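Local atomic coordinates of cycloalternan-forming enzyme (Listeria monocytogenes serovar 1/2a, PDB entry 5F7U), a protein that belongs to glycoside hydrolase family 31, with a TIM barrel flanked by beta domains, and binds alpha-D-glucopyranose at several separate sites. Residues I40-I45 with N75-K80; Q122-V127 with I198-Y203; G766-I771 with F795-A800. The protein carries 1 engineered substitution. All blocks are in the same frame, centred on the assembly; numbering follows the deposited sequence.

Contact 1 (I40-I45 with N75-K80); sequences ITTWPI and NNTYWK. With GLC (alpha-D-glucopyranose), chain E.
The Trp43 indole carries the alpha-D-glucopyranose on one face, with sugar C2 3.5 Å above the ring plane. Asn76 lies alongside Trp43, its amide plane 27° from the indole. Asn76 ND2 gives a bond to sugar O3 at 2.8 Å, and Asn76 OD1 takes one from sugar O2 at 2.6 Å. Sugar carbons over an indole face, together with amide bonds, are characteristic of a protein-sugar site. A further bond runs from Asn76 ND2 to Thr41 OG1 (2.9 Å), this one in the amide plane, and positions the amide. Thr41 OG1 in turn donates to Thr77 O from above the carbonyl plane and sits over one face of the Tyr78 ring. The Trp79 indole has Thr77 CG2 over one face. At its edge NE1 of Trp79 points at Thr42 OG1, 2.9 Å away and in the ring plane. Chi1 of 55° puts Thr42 OG1 there, and it also bonds to Gln49.

Backbone bonds pair Ile40 with Trp79 and Thr42 with Thr77 in the antiparallel strands 36-43 and 76-84. Strand 6-8 borders 36-43 and brings Tyr8 to the sugar pocket. Strand 60-73 borders 76-84, where Tyr71 stacks on Tyr78.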
loop_
_atom_site.group_PDB
_atom_site.type_symbol
_atom_site.label_atom_id
_atom_site.label_comp_id
_atom_site.label_asym_id
_atom_site.label_seq_id
_atom_site.Cartn_x
_atom_site.Cartn_y
_atom_site.Cartn_z
ATOM N N ILE A 40 -17.957 8.340 38.888
ATOM C CA ILE A 40 -18.186 7.164 39.746
ATOM C C ILE A 40 -19.618 6.672 39.572
ATOM O O ILE A 40 -20.528 7.490 39.460
ATOM C CB ILE A 40 -17.955 7.567 41.231
ATOM C CG1 ILE A 40 -16.539 8.150 41.405
ATOM C CG2 ILE A 40 -18.208 6.395 42.186
ATOM C CD1 ILE A 40 -16.402 9.046 42.642
ATOM N N THR A 41 -19.832 5.347 39.561
ATOM C CA THR A 41 -21.205 4.822 39.507
ATOM C C THR A 41 -21.540 4.023 40.749
ATOM O O THR A 41 -20.651 3.418 41.359
ATOM C CB THR A 41 -21.500 4.011 38.212
ATOM O OG1 THR A 41 -22.915 3.838 38.026
ATOM C CG2 THR A 41 -20.815 2.652 38.192
ATOM N N THR A 42 -22.814 4.076 41.133
ATOM C CA THR A 42 -23.341 3.176 42.162
ATOM C C THR A 42 -24.618 2.537 41.626
ATOM O O THR A 42 -25.254 3.081 40.719
ATOM C CB THR A 42 -23.671 3.942 43.459
ATOM O OG1 THR A 42 -24.578 5.029 43.165
ATOM C CG2 THR A 42 -22.386 4.480 44.086
ATOM N N TRP A 43 -24.999 1.395 42.196
ATOM C CA TRP A 43 -26.241 0.724 41.825
ATOM C C TRP A 43 -26.730 -0.074 43.043
ATOM O O TRP A 43 -25.895 -0.453 43.872
ATOM C CB TRP A 43 -26.031 -0.205 40.625
ATOM C CG TRP A 43 -25.061 -1.319 40.879
ATOM C CD1 TRP A 43 -25.366 -2.605 41.270
ATOM C CD2 TRP A 43 -23.641 -1.255 40.765
ATOM N NE1 TRP A 43 -24.209 -3.341 41.400
ATOM C CE2 TRP A 43 -23.136 -2.541 41.098
ATOM C CE3 TRP A 43 -22.734 -0.235 40.422
ATOM C CZ2 TRP A 43 -21.764 -2.837 41.084
ATOM C CZ3 TRP A 43 -21.357 -0.530 40.414
ATOM C CH2 TRP A 43 -20.894 -1.822 40.748
ATOM N N PRO A 44 -28.037 -0.321 43.175
ATOM C CA PRO A 44 -29.082 0.232 42.306
ATOM C C PRO A 44 -29.363 1.696 42.652
ATOM O O PRO A 44 -28.779 2.229 43.612
ATOM C CB PRO A 44 -30.302 -0.635 42.654
ATOM C CG PRO A 44 -30.112 -0.934 44.108
ATOM C CD PRO A 44 -28.624 -1.104 44.287
ATOM N N ILE A 45 -30.239 2.339 41.876
ATOM C CA ILE A 45 -30.672 3.699 42.184
ATOM C C ILE A 45 -31.488 3.674 43.474
ATOM O O ILE A 45 -32.493 2.943 43.585
ATOM C CB ILE A 45 -31.483 4.345 41.030
ATOM C CG1 ILE A 45 -30.634 4.443 39.744
ATOM C CG2 ILE A 45 -31.986 5.727 41.434
ATOM C CD1 ILE A 45 -31.468 4.594 38.484
ATOM N N ASN A 75 -29.829 0.838 35.670
ATOM C CA ASN A 75 -29.815 0.452 37.082
ATOM C C ASN A 75 -28.896 1.318 37.970
ATOM O O ASN A 75 -28.718 1.014 39.177
ATOM C CB ASN A 75 -29.392 -1.023 37.174
ATOM C CG ASN A 75 -29.596 -1.618 38.560
ATOM O OD1 ASN A 75 -30.647 -1.448 39.175
ATOM N ND2 ASN A 75 -28.589 -2.339 39.046
ATOM N N ASN A 76 -28.321 2.384 37.393
ATOM C CA ASN A 76 -27.177 3.082 37.992
ATOM C C ASN A 76 -27.338 4.583 38.177
ATOM O O ASN A 76 -28.036 5.255 37.405
ATOM C CB ASN A 76 -25.930 2.876 37.120
ATOM C CG ASN A 76 -25.416 1.459 37.145
ATOM O OD1 ASN A 76 -26.145 0.502 36.882
ATOM N ND2 ASN A 76 -24.148 1.317 37.472
ATOM N N THR A 77 -26.670 5.090 39.212
ATOM C CA THR A 77 -26.445 6.519 39.384
ATOM C C THR A 77 -24.995 6.831 39.068
ATOM O O THR A 77 -24.079 6.074 39.439
ATOM C CB THR A 77 -26.789 6.974 40.821
ATOM O OG1 THR A 77 -28.146 6.643 41.082
ATOM C CG2 THR A 77 -26.639 8.503 40.972
ATOM N N TYR A 78 -24.790 7.955 38.394
ATOM C CA TYR A 78 -23.452 8.411 38.023
ATOM C C TYR A 78 -23.209 9.711 38.743
ATOM O O TYR A 78 -24.116 10.560 38.838
ATOM C CB TYR A 78 -23.332 8.557 36.490
ATOM C CG TYR A 78 -23.400 7.212 35.824
ATOM C CD1 TYR A 78 -24.630 6.641 35.487
ATOM C CD2 TYR A 78 -22.231 6.488 35.554
ATOM C CE1 TYR A 78 -24.706 5.397 34.888
ATOM C CE2 TYR A 78 -22.292 5.237 34.966
ATOM C CZ TYR A 78 -23.522 4.701 34.640
ATOM O OH TYR A 78 -23.576 3.453 34.072
ATOM N N TRP A 79 -22.008 9.827 39.287
ATOM C CA TRP A 79 -21.602 10.907 40.180
ATOM C C TRP A 79 -20.283 11.517 39.702
ATOM O O TRP A 79 -19.466 10.818 39.087
ATOM C CB TRP A 79 -21.354 10.344 41.592
ATOM C CG TRP A 79 -22.442 9.479 42.176
ATOM C CD1 TRP A 79 -22.686 8.164 41.909
ATOM C CD2 TRP A 79 -23.392 9.866 43.185
ATOM N NE1 TRP A 79 -23.746 7.709 42.665
ATOM C CE2 TRP A 79 -24.197 8.731 43.456
ATOM C CE3 TRP A 79 -23.643 11.065 43.882
ATOM C CZ2 TRP A 79 -25.253 8.755 44.385
ATOM C CZ3 TRP A 79 -24.701 11.096 44.809
ATOM C CH2 TRP A 79 -25.482 9.934 45.062
ATOM N N LYS A 80 -20.088 12.810 39.983
ATOM C CA LYS A 80 -18.830 13.498 39.693
ATOM C C LYS A 80 -18.204 14.025 40.965
ATOM O O LYS A 80 -18.854 14.758 41.728
ATOM C CB LYS A 80 -19.029 14.664 38.711
ATOM C CG LYS A 80 -19.236 14.225 37.281
ATOM C CD LYS A 80 -19.308 15.436 36.355
ATOM C CE LYS A 80 -19.479 15.001 34.898
ATOM N NZ LYS A 80 -18.250 14.407 34.297
HETATM C C1 GLC E . -25.120 -4.254 37.882
HETATM C C2 GLC E . -24.828 -2.761 37.642
HETATM C C3 GLC E . -23.570 -2.569 36.787
HETATM C C4 GLC E . -22.362 -3.293 37.396
HETATM C C5 GLC E . -22.699 -4.776 37.643
HETATM C C6 GLC E . -21.604 -5.497 38.426
HETATM O O1 GLC E . -25.627 -4.877 36.696
HETATM O O2 GLC E . -25.963 -2.118 37.047
HETATM O O3 GLC E . -23.264 -1.180 36.647
HETATM O O4 GLC E . -21.254 -3.181 36.493
HETATM O O5 GLC E . -23.946 -4.950 38.353
HETATM O O6 GLC E . -21.695 -6.898 38.153
HETATM O O HOH W 1 -32.005 0.964 39.982
#

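Contact 2 (Q122-V127 with I198-Y203); sequences QDVTSV and IQKSPY
Lys200 sets out beside its backbone N (chi1 -68°) and is extended from there on, which lays its aliphatic chain across Val124 and carries its end to Val127. CG of Lys200 touches CB of Val124 at 3.8 Å. Further out, CE of Lys200 meets CG2 of Val127, and the two side chains cross at about a right angle. Val124 has CG1 anti to the backbone N (chi1 178°). Its other branch, CG2 of Val124, is thereby turned to the Tyr203 ring and reaches CD1 of Tyr203 at 3.8 Å. The same methyl lies more loosely against Ile198 CG2.

Two backbone bonds join the segments. Val124 N gives a bond to Lys200 O at 2.8 Å, in the carbonyl plane and on a lone pair. Tyr203 N gives one to Gln122 O at 2.9 Å. Between them the chain passes through Ser201 and a cis peptide before Pro202. The short strand segments 122-127 and 198-200 cross at 90°, so these bonds do not extend into a ladder. Segment 198-203 belongs to the galactose mutarotase-like domain of the family and covers the turn between strands 194-200 and 203-209. On the side of strand 134-140, Thr125 and Ser126 both face Asn137 and form a classic beta bulge.

Gln122 NE2 bonds to Asp123 OD1 at 2.9 Å, meeting it from above the carboxylate plane. The ammonium of Lys200 makes a salt bridge with Asp182. It also binds a water that donates weakly to Thr125 O. Tyr203 OH is bonded to Glu218.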
loop_
_atom_site.group_PDB
_atom_site.type_symbol
_atom_site.label_atom_id
_atom_site.label_comp_id
_atom_site.label_asym_id
_atom_site.label_seq_id
_atom_site.Cartn_x
_atom_site.Cartn_y
_atom_site.Cartn_z
ATOM N N GLN A 122 17.138 22.987 26.503
ATOM C CA GLN A 122 17.541 24.384 26.366
ATOM C C GLN A 122 18.766 24.480 25.449
ATOM O O GLN A 122 18.603 24.682 24.243
ATOM C CB GLN A 122 17.766 25.043 27.740
ATOM C CG GLN A 122 18.314 26.481 27.708
ATOM C CD GLN A 122 17.484 27.432 26.861
ATOM O OE1 GLN A 122 16.251 27.448 26.950
ATOM N NE2 GLN A 122 18.160 28.254 26.041
ATOM N N ASP A 123 19.967 24.303 26.014
ATOM C CA ASP A 123 21.228 24.426 25.280
ATOM C C ASP A 123 22.028 23.132 25.226
ATOM O O ASP A 123 21.906 22.282 26.106
ATOM C CB ASP A 123 22.126 25.486 25.947
ATOM C CG ASP A 123 21.513 26.874 25.938
ATOM O OD1 ASP A 123 20.627 27.158 25.123
ATOM O OD2 ASP A 123 21.929 27.706 26.768
ATOM N N VAL A 124 22.876 23.018 24.203
ATOM C CA VAL A 124 23.970 22.028 24.195
ATOM C C VAL A 124 25.122 22.628 24.999
ATOM O O VAL A 124 25.627 23.697 24.644
ATOM C CB VAL A 124 24.444 21.707 22.757
ATOM C CG1 VAL A 124 25.615 20.721 22.765
ATOM C CG2 VAL A 124 23.284 21.158 21.926
ATOM N N THR A 125 25.521 21.960 26.080
ATOM C CA THR A 125 26.620 22.439 26.906
ATOM C C THR A 125 27.955 21.803 26.533
ATOM O O THR A 125 29.005 22.412 26.734
ATOM C CB THR A 125 26.351 22.252 28.416
ATOM O OG1 THR A 125 26.153 20.868 28.700
ATOM C CG2 THR A 125 25.120 23.006 28.827
ATOM N N SER A 126 27.911 20.587 25.998
ATOM C CA SER A 126 29.114 19.933 25.490
ATOM C C SER A 126 28.770 18.817 24.519
ATOM O O SER A 126 27.659 18.259 24.538
ATOM C CB SER A 126 30.012 19.414 26.628
ATOM O OG SER A 126 29.448 18.289 27.288
ATOM N N VAL A 127 29.748 18.513 23.670
ATOM C CA VAL A 127 29.644 17.487 22.641
ATOM C C VAL A 127 30.732 16.452 22.950
ATOM O O VAL A 127 31.894 16.810 23.142
ATOM C CB VAL A 127 29.885 18.098 21.227
ATOM C CG1 VAL A 127 29.844 17.033 20.136
ATOM C CG2 VAL A 127 28.880 19.197 20.928
ATOM N N ILE A 198 23.863 21.782 13.994
ATOM C CA ILE A 198 23.215 21.907 15.308
ATOM C C ILE A 198 23.689 23.195 15.987
ATOM O O ILE A 198 24.844 23.289 16.382
ATOM C CB ILE A 198 23.497 20.678 16.204
ATOM C CG1 ILE A 198 22.983 19.391 15.539
ATOM C CG2 ILE A 198 22.870 20.832 17.593
ATOM C CD1 ILE A 198 23.749 18.175 15.988
ATOM N N GLN A 199 22.799 24.175 16.094
ATOM C CA GLN A 199 23.085 25.359 16.926
ATOM C C GLN A 199 23.040 24.931 18.388
ATOM O O GLN A 199 22.250 24.053 18.747
ATOM C CB GLN A 199 22.109 26.509 16.644
ATOM C CG GLN A 199 22.253 27.167 15.263
ATOM C CD GLN A 199 23.618 27.826 14.970
ATOM O OE1 GLN A 199 24.321 28.319 15.870
ATOM N NE2 GLN A 199 23.992 27.844 13.690
ATOM N N LYS A 200 23.914 25.507 19.216
ATOM C CA LYS A 200 24.015 25.082 20.606
ATOM C C LYS A 200 23.176 25.885 21.591
ATOM O O LYS A 200 22.778 25.357 22.614
ATOM C CB LYS A 200 25.469 25.089 21.071
ATOM C CG LYS A 200 26.323 24.027 20.403
ATOM C CD LYS A 200 27.689 24.027 21.054
ATOM C CE LYS A 200 28.570 22.943 20.479
ATOM N NZ LYS A 200 29.900 22.992 21.159
ATOM N N SER A 201 22.923 27.157 21.300
ATOM C CA SER A 201 22.257 28.026 22.259
ATOM C C SER A 201 21.306 29.005 21.560
ATOM O O SER A 201 21.755 30.043 21.079
ATOM C CB SER A 201 23.298 28.761 23.115
ATOM O OG SER A 201 22.660 29.576 24.091
ATOM N N PRO A 202 20.006 28.699 21.498
ATOM C CA PRO A 202 19.424 27.443 21.991
ATOM C C PRO A 202 19.667 26.277 21.029
ATOM O O PRO A 202 19.965 26.499 19.834
ATOM C CB PRO A 202 17.929 27.766 22.079
ATOM C CG PRO A 202 17.721 28.818 21.053
ATOM C CD PRO A 202 18.963 29.659 21.082
ATOM N N TYR A 203 19.586 25.053 21.557
ATOM C CA TYR A 203 19.713 23.846 20.751
ATOM C C TYR A 203 18.705 23.888 19.599
ATOM O O TYR A 203 17.536 24.140 19.825
ATOM C CB TYR A 203 19.503 22.578 21.594
ATOM C CG TYR A 203 19.118 21.394 20.741
ATOM C CD1 TYR A 203 20.081 20.730 19.964
ATOM C CD2 TYR A 203 17.776 20.979 20.651
ATOM C CE1 TYR A 203 19.715 19.664 19.140
ATOM C CE2 TYR A 203 17.404 19.906 19.825
ATOM C CZ TYR A 203 18.380 19.265 19.069
ATOM O OH TYR A 203 18.034 18.226 18.237
HETATM O O HOH W 2 29.452 23.135 23.884
HETATM O O HOH W 3 31.698 20.656 23.044
#

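Contact 3 (G766-I771 with F795-A800). With GLC (alpha-D-glucopyranose), chain B.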
loop_
_atom_site.group_PDB
_atom_site.type_symbol
_atom_site.label_atom_id
_atom_site.label_comp_id
_atom_site.label_asym_id
_atom_site.label_seq_id
_atom_site.Cartn_x
_atom_site.Cartn_y
_atom_site.Cartn_z
ATOM N N GLY A 766 8.892 13.172 -20.007
ATOM C CA GLY A 766 9.339 11.940 -20.686
ATOM C C GLY A 766 8.227 11.451 -21.592
ATOM O O GLY A 766 7.175 12.040 -21.611
ATOM N N GLU A 767 8.409 10.345 -22.293
ATOM C CA GLU A 767 7.408 9.900 -23.262
ATOM C C GLU A 767 6.640 8.705 -22.710
ATOM O O GLU A 767 7.249 7.812 -22.145
ATOM C CB GLU A 767 8.112 9.515 -24.568
ATOM C CG GLU A 767 7.157 9.167 -25.695
ATOM C CD GLU A 767 7.878 8.944 -27.001
ATOM O OE1 GLU A 767 8.356 9.930 -27.594
ATOM O OE2 GLU A 767 7.944 7.791 -27.460
ATOM N N TRP A 768 5.314 8.701 -22.880
ATOM C CA TRP A 768 4.432 7.664 -22.359
ATOM C C TRP A 768 3.658 7.062 -23.513
ATOM O O TRP A 768 3.132 7.801 -24.336
ATOM C CB TRP A 768 3.452 8.265 -21.342
ATOM C CG TRP A 768 4.201 8.838 -20.179
ATOM C CD1 TRP A 768 4.684 10.112 -20.066
ATOM C CD2 TRP A 768 4.629 8.139 -19.014
ATOM N NE1 TRP A 768 5.368 10.253 -18.879
ATOM C CE2 TRP A 768 5.345 9.059 -18.215
ATOM C CE3 TRP A 768 4.448 6.818 -18.540
ATOM C CZ2 TRP A 768 5.895 8.709 -16.968
ATOM C CZ3 TRP A 768 4.984 6.472 -17.306
ATOM C CH2 TRP A 768 5.703 7.411 -16.532
ATOM N N VAL A 769 3.602 5.736 -23.589
ATOM C CA VAL A 769 2.940 5.094 -24.716
ATOM C C VAL A 769 1.799 4.247 -24.178
ATOM O O VAL A 769 1.991 3.448 -23.268
ATOM C CB VAL A 769 3.934 4.239 -25.554
ATOM C CG1 VAL A 769 3.193 3.517 -26.669
ATOM C CG2 VAL A 769 5.045 5.113 -26.127
ATOM N N ASP A 770 0.613 4.445 -24.749
ATOM C CA ASP A 770 -0.592 3.684 -24.403
ATOM C C ASP A 770 -0.330 2.207 -24.691
ATOM O O ASP A 770 -0.052 1.837 -25.831
ATOM C CB ASP A 770 -1.728 4.242 -25.276
ATOM C CG ASP A 770 -3.080 3.629 -24.985
ATOM O OD1 ASP A 770 -3.166 2.412 -24.727
ATOM O OD2 ASP A 770 -4.065 4.394 -25.074
ATOM N N ILE A 771 -0.394 1.358 -23.670
ATOM C CA ILE A 771 -0.024 -0.061 -23.866
ATOM C C ILE A 771 -1.021 -0.870 -24.700
ATOM O O ILE A 771 -0.691 -1.965 -25.163
ATOM C CB ILE A 771 0.304 -0.803 -22.542
ATOM C CG1 ILE A 771 -0.956 -1.010 -21.683
ATOM C CG2 ILE A 771 1.383 -0.024 -21.773
ATOM C CD1 ILE A 771 -0.786 -2.013 -20.550
ATOM N N PHE A 795 -0.150 3.391 -19.428
ATOM C CA PHE A 795 0.945 3.853 -20.286
ATOM C C PHE A 795 2.290 3.317 -19.827
ATOM O O PHE A 795 2.552 3.222 -18.619
ATOM C CB PHE A 795 1.030 5.379 -20.286
ATOM C CG PHE A 795 -0.298 6.064 -20.455
ATOM C CD1 PHE A 795 -1.143 6.249 -19.356
ATOM C CD2 PHE A 795 -0.708 6.532 -21.722
ATOM C CE1 PHE A 795 -2.377 6.872 -19.507
ATOM C CE2 PHE A 795 -1.933 7.179 -21.868
ATOM C CZ PHE A 795 -2.769 7.347 -20.758
ATOM N N ALA A 796 3.145 2.984 -20.792
ATOM C CA ALA A 796 4.508 2.560 -20.481
ATOM C C ALA A 796 5.477 3.717 -20.632
ATOM O O ALA A 796 5.430 4.455 -21.603
ATOM C CB ALA A 796 4.939 1.414 -21.387
ATOM N N LYS A 797 6.382 3.807 -19.667
ATOM C CA LYS A 797 7.461 4.793 -19.610
ATOM C C LYS A 797 8.488 4.513 -20.699
ATOM O O LYS A 797 8.714 3.357 -21.066
ATOM C CB LYS A 797 8.116 4.642 -18.244
ATOM C CG LYS A 797 9.156 5.659 -17.871
ATOM C CD LYS A 797 9.420 5.555 -16.369
ATOM C CE LYS A 797 10.230 4.341 -15.960
ATOM N NZ LYS A 797 10.575 4.482 -14.503
ATOM N N ALA A 798 9.116 5.577 -21.210
ATOM C CA ALA A 798 10.195 5.447 -22.200
ATOM C C ALA A 798 11.295 4.520 -21.691
ATOM O O ALA A 798 11.735 4.645 -20.548
ATOM C CB ALA A 798 10.765 6.828 -22.538
ATOM N N GLY A 799 11.724 3.588 -22.533
ATOM C CA GLY A 799 12.810 2.682 -22.161
ATOM C C GLY A 799 12.320 1.408 -21.503
ATOM O O GLY A 799 13.123 0.497 -21.286
ATOM N N ALA A 800 11.013 1.314 -21.236
ATOM C CA ALA A 800 10.433 0.130 -20.557
ATOM C C ALA A 800 10.737 -1.173 -21.284
ATOM O O ALA A 800 10.677 -1.240 -22.509
ATOM C CB ALA A 800 8.930 0.285 -20.382
HETATM C C1 GLC B . -7.818 5.912 -26.901
HETATM C C2 GLC B . -8.334 7.001 -25.958
HETATM C C3 GLC B . -7.739 8.354 -26.374
HETATM C C4 GLC B . -6.206 8.270 -26.470
HETATM C C5 GLC B . -5.817 7.160 -27.459
HETATM C C6 GLC B . -4.319 6.940 -27.642
HETATM O O2 GLC B . -9.764 7.047 -26.030
HETATM O O3 GLC B . -8.165 9.386 -25.477
HETATM O O4 GLC B . -5.648 9.517 -26.889
HETATM O O5 GLC B . -6.380 5.932 -26.973
HETATM O O6 GLC B . -3.721 6.666 -26.369
HETATM O O HOH W 4 7.377 5.371 -23.648
#
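Trp768 leans on Phe795 and Lys797, and its side chain runs along the sheet from one to the other. CB of Trp768 touches CB of Phe795 at 3.9 Å. With chi1 of -62°, CG stands beside the backbone N, and chi2 of 89° turns the six-membered ring toward Lys797. CE3 comes near N and CA of Lys797. CZ3 of Trp768 reaches CB of Lys797 at 3.7 Å. CH2 follows the lysine chain outward past CB, CG and CD. The two side chains lie side by side and point the same way. NE1 of Trp768 is bonded to Pro764 O, and NZ of Lys797 to Asp744 O.

The backbones form an antiparallel pair. Val769 and Ala796 exchange two bonds: Val769 N to Ala796 O at 3.0 Å and Ala796 N to Val769 O at 2.8 Å. A water donates to both Glu767 O and Ala796 O. Beyond it, the bond from Ala798 N to Glu767 O is weak. Here the second strand leaves the pairing through a type II turn, Lys797 to Ala800, with Gly799 at its third position.

Asp770 ends the first strand at a sugar pocket. OD2 of Asp770 takes a bond from O6 of the alpha-D-glucopyranose at 2.6 Å and is also bonded to Tyr785. OD1 accepts from Trp772 N, so both carboxylate oxygens are held.

Strand 794-797 lies between 767-770 and 746-748 in an antiparallel sheet of the family 31 C-terminal domain. Strand 776-778 borders 767-770 on its other side, and its His777 meets the Phe795 ring at about a right angle.

All three contacts join beta segments, but only contacts 1 and 3 are true antiparallel pairs. In contact 2 the strand segments cross at a right angle and share just two backbone bonds. Contact 3 is the buried one, packed with Trp, Phe and aliphatic groups. Contacts 1 and 2 are partly buried; the first is rich in polar side-chain bonds, the second in aliphatic contacts. Contacts 1 and 3 each end at a bound alpha-D-glucopyranose: the first uses an indole face and asparagine amides, the other a carboxylate. No sugar is part of contact 2. Contacts 1 and 3 lie on opposite sides of the chain's centre, with centres about 69 Å apart, in the Lmo2446-like N-terminal region and the family 31 C-terminal domain.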